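Local structure of putative glycosyltransferase (GalT1) (Streptococcus parasanguinis FW213, 5HEA) at residues V91-L105 against T206-R218. The protein probably transfers a sugar residue from a nucleotide-sugar donor to an acceptor, this chain being its C-terminal GT-A-type glycosyltransferase part. Sequence-based numbering, arbitrary orientation.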
ATOM      1  N   VAL A  91      22.014 -15.905 -23.178  1.00 21.88           N
ATOM      2  CA  VAL A  91      21.318 -15.753 -24.457  1.00 20.63           C
ATOM      3  C   VAL A  91      19.913 -15.232 -24.146  1.00 27.44           C
ATOM      4  O   VAL A  91      19.222 -15.785 -23.293  1.00 25.76           O
ATOM      5  CB  VAL A  91      21.204 -17.096 -25.224  1.00 23.21           C
ATOM      6  CG1 VAL A  91      20.296 -16.944 -26.450  1.00 22.28           C
ATOM      7  CG2 VAL A  91      22.569 -17.588 -25.658  1.00 25.76           C
ATOM      8  N   ASP A  92      19.499 -14.154 -24.801  1.00 21.44           N
ATOM      9  CA  ASP A  92      18.140 -13.648 -24.623  1.00 22.44           C
ATOM     10  C   ASP A  92      17.167 -14.465 -25.463  1.00 24.05           C
ATOM     11  O   ASP A  92      17.474 -14.837 -26.584  1.00 22.96           O
ATOM     12  CB  ASP A  92      18.043 -12.170 -24.981  1.00 26.48           C
ATOM     13  CG  ASP A  92      18.686 -11.284 -23.929  1.00 47.15           C
ATOM     14  OD1 ASP A  92      18.891 -11.760 -22.777  1.00 47.98           O
ATOM     15  OD2 ASP A  92      18.985 -10.114 -24.251  1.00 51.11           O
ATOM     16  N   SER A  93      15.990 -14.734 -24.912  1.00 19.13           N
ATOM     17  CA  SER A  93      15.084 -15.689 -25.543  1.00 26.45           C
ATOM     18  C   SER A  93      14.357 -15.104 -26.766  1.00 30.20           C
ATOM     19  O   SER A  93      13.681 -15.836 -27.489  1.00 32.25           O
ATOM     20  CB  SER A  93      14.118 -16.266 -24.500  1.00 25.27           C
ATOM     21  OG  SER A  93      13.620 -15.253 -23.652  1.00 28.33           O
ATOM     22  N   ASP A  94      14.524 -13.794 -26.988  1.00 29.10           N
ATOM     23  CA  ASP A  94      14.064 -13.086 -28.195  1.00 28.06           C
ATOM     24  C   ASP A  94      14.983 -13.279 -29.399  1.00 27.86           C
ATOM     25  O   ASP A  94      14.620 -12.940 -30.531  1.00 26.04           O
ATOM     26  CB  ASP A  94      14.091 -11.580 -27.944  1.00 40.37           C
ATOM     27  CG  ASP A  94      12.970 -11.116 -27.081  1.00 54.47           C
ATOM     28  OD1 ASP A  94      11.901 -11.748 -27.124  1.00 67.66           O
ATOM     29  OD2 ASP A  94      13.153 -10.109 -26.369  1.00 55.13           O
ATOM     30  N   ASP A  95      16.183 -13.782 -29.141  1.00 26.00           N
ATOM     31  CA  ASP A  95      17.265 -13.795 -30.125  1.00 23.16           C
ATOM     32  C   ASP A  95      17.601 -15.200 -30.610  1.00 22.19           C
ATOM     33  O   ASP A  95      16.979 -16.166 -30.179  1.00 25.77           O
ATOM     34  CB  ASP A  95      18.511 -13.145 -29.511  1.00 22.60           C
ATOM     35  CG  ASP A  95      18.262 -11.707 -29.076  1.00 28.49           C
ATOM     36  OD1 ASP A  95      17.423 -11.032 -29.720  1.00 28.53           O
ATOM     37  OD2 ASP A  95      18.906 -11.247 -28.097  1.00 29.76           O
ATOM     38  N   PHE A  96      18.574 -15.309 -31.519  1.00 19.15           N
ATOM     39  CA  PHE A  96      19.031 -16.613 -31.998  1.00 21.19           C
ATOM     40  C   PHE A  96      20.463 -16.534 -32.511  1.00 27.32           C
ATOM     41  O   PHE A  96      21.005 -15.445 -32.701  1.00 27.84           O
ATOM     42  CB  PHE A  96      18.085 -17.196 -33.061  1.00 20.20           C
ATOM     43  CG  PHE A  96      17.877 -16.297 -34.249  1.00 27.06           C
ATOM     44  CD1 PHE A  96      16.999 -15.224 -34.176  1.00 25.58           C
ATOM     45  CD2 PHE A  96      18.556 -16.529 -35.441  1.00 29.89           C
ATOM     46  CE1 PHE A  96      16.804 -14.394 -35.260  1.00 24.65           C
ATOM     47  CE2 PHE A  96      18.363 -15.705 -36.548  1.00 27.37           C
ATOM     48  CZ  PHE A  96      17.486 -14.635 -36.461  1.00 27.15           C
ATOM     49  N   VAL A  97      21.085 -17.691 -32.710  1.00 27.32           N
ATOM     50  CA  VAL A  97      22.509 -17.736 -33.019  1.00 29.17           C
ATOM     51  C   VAL A  97      22.853 -18.711 -34.147  1.00 26.91           C
ATOM     52  O   VAL A  97      22.069 -19.610 -34.476  1.00 27.61           O
ATOM     53  CB  VAL A  97      23.337 -18.127 -31.762  1.00 25.47           C
ATOM     54  CG1 VAL A  97      23.158 -17.102 -30.651  1.00 25.24           C
ATOM     55  CG2 VAL A  97      22.913 -19.499 -31.262  1.00 23.60           C
ATOM     56  N   GLU A  98      24.044 -18.531 -34.719  1.00 25.97           N
ATOM     57  CA  GLU A  98      24.601 -19.468 -35.691  1.00 26.70           C
ATOM     58  C   GLU A  98      24.906 -20.781 -34.997  1.00 29.36           C
ATOM     59  O   GLU A  98      25.051 -20.812 -33.782  1.00 22.61           O
ATOM     60  CB  GLU A  98      25.904 -18.917 -36.278  1.00 31.78           C
ATOM     61  CG  GLU A  98      25.735 -17.704 -37.159  1.00 40.20           C
ATOM     62  CD  GLU A  98      25.175 -18.057 -38.518  1.00 46.38           C
ATOM     63  OE1 GLU A  98      25.119 -19.263 -38.843  1.00 45.35           O
ATOM     64  OE2 GLU A  98      24.790 -17.129 -39.260  1.00 53.81           O
ATOM     65  N   GLU A  99      25.028 -21.862 -35.764  1.00 25.74           N
ATOM     66  CA  GLU A  99      25.290 -23.178 -35.181  1.00 31.92           C
ATOM     67  C   GLU A  99      26.705 -23.312 -34.616  1.00 29.51           C
ATOM     68  O   GLU A  99      26.961 -24.198 -33.790  1.00 32.93           O
ATOM     69  CB  GLU A  99      25.034 -24.286 -36.206  1.00 39.55           C
ATOM     70  CG  GLU A  99      26.146 -24.432 -37.225  1.00 50.37           C
ATOM     71  CD  GLU A  99      25.877 -25.541 -38.224  1.00 59.62           C
ATOM     72  OE1 GLU A  99      24.688 -25.864 -38.439  1.00 51.21           O
ATOM     73  OE2 GLU A  99      26.855 -26.086 -38.787  1.00 62.78           O
ATOM     74  N   PHE A 100      27.612 -22.440 -35.058  1.00 27.11           N
ATOM     75  CA  PHE A 100      29.008 -22.457 -34.599  1.00 30.24           C
ATOM     76  C   PHE A 100      29.307 -21.392 -33.538  1.00 29.28           C
ATOM     77  O   PHE A 100      30.463 -21.159 -33.176  1.00 25.92           O
ATOM     78  CB  PHE A 100      29.958 -22.283 -35.789  1.00 27.55           C
ATOM     79  CG  PHE A 100      29.622 -21.114 -36.666  1.00 29.60           C
ATOM     80  CD1 PHE A 100      29.920 -19.818 -36.271  1.00 30.81           C
ATOM     81  CD2 PHE A 100      29.014 -21.311 -37.898  1.00 36.20           C
ATOM     82  CE1 PHE A 100      29.614 -18.737 -37.083  1.00 35.73           C
ATOM     83  CE2 PHE A 100      28.701 -20.228 -38.713  1.00 37.14           C
ATOM     84  CZ  PHE A 100      29.004 -18.942 -38.302  1.00 36.07           C
ATOM     85  N   TYR A 101      28.259 -20.746 -33.048  1.00 25.65           N
ATOM     86  CA  TYR A 101      28.379 -19.658 -32.070  1.00 27.77           C
ATOM     87  C   TYR A 101      29.206 -20.014 -30.836  1.00 24.28           C
ATOM     88  O   TYR A 101      30.211 -19.362 -30.527  1.00 26.48           O
ATOM     89  CB  TYR A 101      26.973 -19.231 -31.637  1.00 27.15           C
ATOM     90  CG  TYR A 101      26.912 -18.229 -30.502  1.00 21.01           C
ATOM     91  CD1 TYR A 101      27.239 -16.897 -30.714  1.00 26.01           C
ATOM     92  CD2 TYR A 101      26.466 -18.606 -29.241  1.00 21.37           C
ATOM     93  CE1 TYR A 101      27.157 -15.966 -29.692  1.00 26.70           C
ATOM     94  CE2 TYR A 101      26.380 -17.682 -28.203  1.00 24.07           C
ATOM     95  CZ  TYR A 101      26.728 -16.365 -28.445  1.00 30.62           C
ATOM     96  OH  TYR A 101      26.653 -15.434 -27.450  1.00 30.48           O
ATOM     97  N   LEU A 102      28.778 -21.054 -30.135  1.00 24.35           N
ATOM     98  CA  LEU A 102      29.412 -21.466 -28.890  1.00 26.05           C
ATOM     99  C   LEU A 102      30.844 -21.954 -29.118  1.00 25.19           C
ATOM    100  O   LEU A 102      31.773 -21.596 -28.376  1.00 24.35           O
ATOM    101  CB  LEU A 102      28.586 -22.587 -28.262  1.00 27.84           C
ATOM    102  CG  LEU A 102      28.337 -22.581 -26.758  1.00 41.16           C
ATOM    103  CD1 LEU A 102      28.083 -21.166 -26.241  1.00 36.28           C
ATOM    104  CD2 LEU A 102      27.151 -23.492 -26.457  1.00 40.87           C
ATOM    105  N   GLU A 103      31.006 -22.795 -30.131  1.00 23.33           N
ATOM    106  CA  GLU A 103      32.314 -23.332 -30.497  1.00 27.07           C
ATOM    107  C   GLU A 103      33.352 -22.226 -30.738  1.00 22.72           C
ATOM    108  O   GLU A 103      34.470 -22.290 -30.226  1.00 31.24           O
ATOM    109  CB  GLU A 103      32.181 -24.230 -31.737  1.00 27.44           C
ATOM    110  CG  GLU A 103      33.474 -24.927 -32.139  1.00 40.21           C
ATOM    111  CD  GLU A 103      33.347 -25.706 -33.442  1.00 56.33           C
ATOM    112  OE1 GLU A 103      32.264 -25.674 -34.073  1.00 56.49           O
ATOM    113  OE2 GLU A 103      34.341 -26.352 -33.837  1.00 59.01           O
ATOM    114  N   HIS A 104      32.977 -21.210 -31.506  1.00 24.26           N
ATOM    115  CA  HIS A 104      33.889 -20.101 -31.788  1.00 26.11           C
ATOM    116  C   HIS A 104      34.290 -19.295 -30.558  1.00 21.45           C
ATOM    117  O   HIS A 104      35.448 -18.912 -30.433  1.00 24.03           O
ATOM    118  CB  HIS A 104      33.327 -19.187 -32.880  1.00 26.73           C
ATOM    119  CG  HIS A 104      33.414 -19.778 -34.251  1.00 34.32           C
ATOM    120  ND1 HIS A 104      33.344 -19.018 -35.400  1.00 37.54           N
ATOM    121  CD2 HIS A 104      33.589 -21.059 -34.657  1.00 32.89           C
ATOM    122  CE1 HIS A 104      33.467 -19.807 -36.454  1.00 36.40           C
ATOM    123  NE2 HIS A 104      33.618 -21.049 -36.030  1.00 32.69           N
ATOM    124  N   LEU A 105      33.334 -19.035 -29.662  1.00 27.52           N
ATOM    125  CA  LEU A 105      33.609 -18.379 -28.384  1.00 29.76           C
ATOM    126  C   LEU A 105      34.516 -19.243 -27.521  1.00 26.44           C
ATOM    127  O   LEU A 105      35.448 -18.743 -26.879  1.00 25.61           O
ATOM    128  CB  LEU A 105      32.301 -18.105 -27.611  1.00 20.64           C
ATOM    129  CG  LEU A 105      31.464 -16.920 -28.092  1.00 23.39           C
ATOM    130  CD1 LEU A 105      30.155 -16.826 -27.313  1.00 26.11           C
ATOM    131  CD2 LEU A 105      32.272 -15.621 -27.975  1.00 22.70           C
ATOM    132  N   THR A 206      39.483 -11.910 -25.159  1.00 22.00           N
ATOM    133  CA  THR A 206      39.617 -12.119 -26.597  1.00 27.48           C
ATOM    134  C   THR A 206      38.333 -11.705 -27.313  1.00 29.97           C
ATOM    135  O   THR A 206      37.241 -12.158 -26.963  1.00 26.93           O
ATOM    136  CB  THR A 206      39.942 -13.584 -26.932  1.00 26.32           C
ATOM    137  OG1 THR A 206      41.183 -13.949 -26.313  1.00 25.84           O
ATOM    138  CG2 THR A 206      40.056 -13.776 -28.447  1.00 26.01           C
ATOM    139  N   PHE A 207      38.467 -10.828 -28.305  1.00 22.73           N
ATOM    140  CA  PHE A 207      37.325 -10.390 -29.100  1.00 24.48           C
ATOM    141  C   PHE A 207      37.364 -11.018 -30.483  1.00 31.06           C
ATOM    142  O   PHE A 207      38.408 -10.989 -31.147  1.00 25.05           O
ATOM    143  CB  PHE A 207      37.313  -8.860 -29.233  1.00 25.51           C
ATOM    144  CG  PHE A 207      36.151  -8.333 -30.041  1.00 22.20           C
ATOM    145  CD1 PHE A 207      34.860  -8.390 -29.536  1.00 26.03           C
ATOM    146  CD2 PHE A 207      36.348  -7.781 -31.291  1.00 26.16           C
ATOM    147  CE1 PHE A 207      33.798  -7.911 -30.265  1.00 23.70           C
ATOM    148  CE2 PHE A 207      35.281  -7.306 -32.038  1.00 24.25           C
ATOM    149  CZ  PHE A 207      34.008  -7.367 -31.522  1.00 24.26           C
ATOM    150  N   ILE A 208      36.240 -11.592 -30.921  1.00 19.63           N
ATOM    151  CA  ILE A 208      36.119 -12.017 -32.322  1.00 25.01           C
ATOM    152  C   ILE A 208      35.051 -11.192 -33.031  1.00 30.35           C
ATOM    153  O   ILE A 208      33.879 -11.196 -32.627  1.00 27.52           O
ATOM    154  CB  ILE A 208      35.836 -13.541 -32.489  1.00 36.68           C
ATOM    155  CG1 ILE A 208      34.863 -14.039 -31.438  1.00 33.59           C
ATOM    156  CG2 ILE A 208      37.121 -14.343 -32.366  1.00 46.38           C
ATOM    157  CD1 ILE A 208      34.551 -15.514 -31.545  1.00 35.33           C
ATOM    158  N   ASN A 209      35.460 -10.471 -34.075  1.00 23.40           N
ATOM    159  CA  ASN A 209      34.545  -9.601 -34.800  1.00 27.07           C
ATOM    160  C   ASN A 209      33.719 -10.356 -35.829  1.00 29.61           C
ATOM    161  O   ASN A 209      33.871 -10.155 -37.034  1.00 29.01           O
ATOM    162  CB  ASN A 209      35.266  -8.434 -35.479  1.00 25.92           C
ATOM    163  CG  ASN A 209      34.316  -7.292 -35.817  1.00 29.26           C
ATOM    164  OD1 ASN A 209      33.403  -7.003 -35.045  1.00 27.08           O
ATOM    165  ND2 ASN A 209      34.504  -6.663 -36.980  1.00 28.59           N
ATOM    166  N   GLU A 210      32.852 -11.230 -35.338  1.00 27.39           N
ATOM    167  CA  GLU A 210      31.901 -11.931 -36.190  1.00 29.11           C
ATOM    168  C   GLU A 210      30.507 -11.754 -35.586  1.00 27.34           C
ATOM    169  O   GLU A 210      30.338 -11.808 -34.362  1.00 29.18           O
ATOM    170  CB  GLU A 210      32.261 -13.416 -36.299  1.00 25.46           C
ATOM    171  CG  GLU A 210      32.346 -14.138 -34.960  1.00 38.62           C
ATOM    172  CD  GLU A 210      32.700 -15.617 -35.107  1.00 52.63           C
ATOM    173  OE1 GLU A 210      33.758 -15.919 -35.705  1.00 49.95           O
ATOM    174  OE2 GLU A 210      31.921 -16.472 -34.619  1.00 52.21           O
ATOM    175  N   GLY A 211      29.514 -11.520 -36.436  1.00 30.12           N
ATOM    176  CA  GLY A 211      28.148 -11.354 -35.966  1.00 32.63           C
ATOM    177  C   GLY A 211      27.433 -12.695 -35.935  1.00 32.98           C
ATOM    178  O   GLY A 211      26.558 -12.949 -36.752  1.00 30.70           O
ATOM    179  N   SER A 212      27.813 -13.558 -34.995  1.00 27.42           N
ATOM    180  CA  SER A 212      27.280 -14.916 -34.934  1.00 27.26           C
ATOM    181  C   SER A 212      26.045 -14.995 -34.047  1.00 22.54           C
ATOM    182  O   SER A 212      25.334 -16.006 -34.021  1.00 25.57           O
ATOM    183  CB  SER A 212      28.348 -15.867 -34.414  1.00 35.18           C
ATOM    184  OG  SER A 212      29.447 -15.888 -35.308  1.00 45.31           O
ATOM    185  N   TYR A 213      25.811 -13.917 -33.314  1.00 20.52           N
ATOM    186  CA  TYR A 213      24.604 -13.768 -32.504  1.00 24.98           C
ATOM    187  C   TYR A 213      23.672 -12.821 -33.255  1.00 27.58           C
ATOM    188  O   TYR A 213      24.127 -11.807 -33.798  1.00 24.42           O
ATOM    189  CB  TYR A 213      24.985 -13.174 -31.148  1.00 18.95           C
ATOM    190  CG  TYR A 213      23.853 -13.075 -30.127  1.00 19.46           C
ATOM    191  CD1 TYR A 213      22.954 -12.012 -30.156  1.00 20.71           C
ATOM    192  CD2 TYR A 213      23.718 -14.024 -29.117  1.00 19.83           C
ATOM    193  CE1 TYR A 213      21.923 -11.896 -29.204  1.00 24.08           C
ATOM    194  CE2 TYR A 213      22.686 -13.935 -28.169  1.00 20.17           C
ATOM    195  CZ  TYR A 213      21.796 -12.866 -28.219  1.00 15.88           C
ATOM    196  OH  TYR A 213      20.783 -12.756 -27.280  1.00 22.11           O
ATOM    197  N   TYR A 214      22.381 -13.153 -33.298  1.00 24.42           N
ATOM    198  CA  TYR A 214      21.388 -12.310 -33.965  1.00 25.86           C
ATOM    199  C   TYR A 214      20.423 -11.648 -32.978  1.00 25.59           C
ATOM    200  O   TYR A 214      19.690 -12.318 -32.246  1.00 22.92           O
ATOM    201  CB  TYR A 214      20.643 -13.094 -35.054  1.00 27.93           C
ATOM    202  CG  TYR A 214      21.561 -13.467 -36.207  1.00 30.15           C
ATOM    203  CD1 TYR A 214      21.906 -12.526 -37.174  1.00 28.84           C
ATOM    204  CD2 TYR A 214      22.104 -14.743 -36.310  1.00 30.22           C
ATOM    205  CE1 TYR A 214      22.761 -12.850 -38.218  1.00 28.66           C
ATOM    206  CE2 TYR A 214      22.962 -15.077 -37.345  1.00 34.02           C
ATOM    207  CZ  TYR A 214      23.285 -14.123 -38.293  1.00 38.49           C
ATOM    208  OH  TYR A 214      24.128 -14.438 -39.334  1.00 42.60           O
ATOM    209  N   TYR A 215      20.461 -10.320 -32.969  1.00 23.34           N
ATOM    210  CA  TYR A 215      19.660  -9.495 -32.082  1.00 22.92           C
ATOM    211  C   TYR A 215      18.342  -9.195 -32.796  1.00 31.92           C
ATOM    212  O   TYR A 215      18.327  -8.548 -33.844  1.00 29.27           O
ATOM    213  CB  TYR A 215      20.414  -8.189 -31.776  1.00 23.59           C
ATOM    214  CG  TYR A 215      19.691  -7.234 -30.858  1.00 28.82           C
ATOM    215  CD1 TYR A 215      18.852  -6.251 -31.365  1.00 37.71           C
ATOM    216  CD2 TYR A 215      19.846  -7.316 -29.481  1.00 34.53           C
ATOM    217  CE1 TYR A 215      18.185  -5.375 -30.526  1.00 34.83           C
ATOM    218  CE2 TYR A 215      19.180  -6.449 -28.631  1.00 36.78           C
ATOM    219  CZ  TYR A 215      18.356  -5.481 -29.160  1.00 42.05           C
ATOM    220  OH  TYR A 215      17.698  -4.617 -28.319  1.00 44.06           O
ATOM    221  N   SER A 216      17.243  -9.688 -32.235  1.00 27.43           N
ATOM    222  CA  SER A 216      15.921  -9.443 -32.790  1.00 31.00           C
ATOM    223  C   SER A 216      15.485  -8.010 -32.521  1.00 32.46           C
ATOM    224  O   SER A 216      15.408  -7.579 -31.373  1.00 34.20           O
ATOM    225  CB  SER A 216      14.916 -10.405 -32.171  1.00 36.21           C
ATOM    226  OG  SER A 216      13.595  -9.980 -32.426  1.00 49.17           O
ATOM    227  N   GLN A 217      15.191  -7.278 -33.588  1.00 34.19           N
ATOM    228  CA  GLN A 217      14.844  -5.867 -33.481  1.00 38.11           C
ATOM    229  C   GLN A 217      13.409  -5.646 -33.970  1.00 42.72           C
ATOM    230  O   GLN A 217      13.059  -6.077 -35.067  1.00 34.34           O
ATOM    231  CB  GLN A 217      15.829  -5.074 -34.332  1.00 43.01           C
ATOM    232  CG  GLN A 217      15.631  -3.592 -34.349  1.00 58.73           C
ATOM    233  CD  GLN A 217      16.467  -2.937 -35.429  1.00 75.43           C
ATOM    234  OE1 GLN A 217      16.651  -3.501 -36.512  1.00 81.76           O
ATOM    235  NE2 GLN A 217      16.986  -1.747 -35.142  1.00 78.53           N
ATOM    236  N   ARG A 218      12.572  -4.986 -33.171  1.00 44.83           N
ATOM    237  CA  ARG A 218      11.191  -4.730 -33.605  1.00 56.68           C
ATOM    238  C   ARG A 218      10.644  -3.366 -33.191  1.00 63.42           C
ATOM    239  O   ARG A 218      10.839  -2.928 -32.060  1.00 67.85           O
ATOM    240  CB  ARG A 218      10.264  -5.842 -33.118  1.00 59.38           C
ATOM    241  CG  ARG A 218      10.655  -6.381 -31.762  1.00 64.48           C
ATOM    242  CD  ARG A 218       9.818  -7.578 -31.366  1.00 71.62           C
ATOM    243  NE  ARG A 218      10.044  -7.910 -29.967  1.00 74.99           N
ATOM    244  CZ  ARG A 218      11.046  -8.664 -29.532  1.00 74.21           C
ATOM    245  NH1 ARG A 218      11.917  -9.184 -30.390  1.00 70.75           N
ATOM    246  NH2 ARG A 218      11.171  -8.902 -28.234  1.00 75.15           N
TER
HETATM  247  O   HOH W   1      16.149  -8.713 -29.031  1.00 34.90           O
HETATM  248  O   HOH W   2      30.740 -16.861 -31.636  1.00 38.75           O
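Phe96 and Tyr214 form an antiparallel hydrogen-bonded pair, Val97 and Tyr213 the adjoining non-hydrogen-bonded pair, and just past the strand Glu98 N donates to Ser212 O at 2.9 Å. The CB of Tyr214 sits over the centre of the Phe96 ring, a CH-pi contact. The two rings are nearly parallel but slid apart, with little overlap. Farther along, the Tyr214 hydroxyl donates to the anti lone pair of Glu98 OE2 at 2.8 Å; the bend of the Glu98 chain at chi2 (-75°) brings the carboxylate to the ring edge. Tyr213 lies on the other sheet face, with Val97 CG1 3.5 Å from its CD2. Its CG is anti to the backbone N (chi1 -174°), and the ring reaches the turn Asp92-Asp95. There Tyr213 OH donates to the anti lone pair of Asp95 OD2 (2.5 Å) and accepts from Asp92 N (3.1 Å). The sequence Asp92-Ser93-Asp94 fits the DXD motif of GT-A glycosyltransferases, which in relatives binds the nucleotide-sugar and its metal. Tyr213 thus ties the motif's backbone to strand 204-217. Asp95 OD1 takes Ser216 N from above the carboxylate plane, 2.9 Å away. Poorly ordered Arg218 makes a salt bridge from NH2 to Asp94 OD2. In the first turn of helix 101-110, His104 ND1 donates to both Glu210 oxygens, on their syn lone pairs; Ser212 OG also donates to Glu210 OE2, at 2.6 Å.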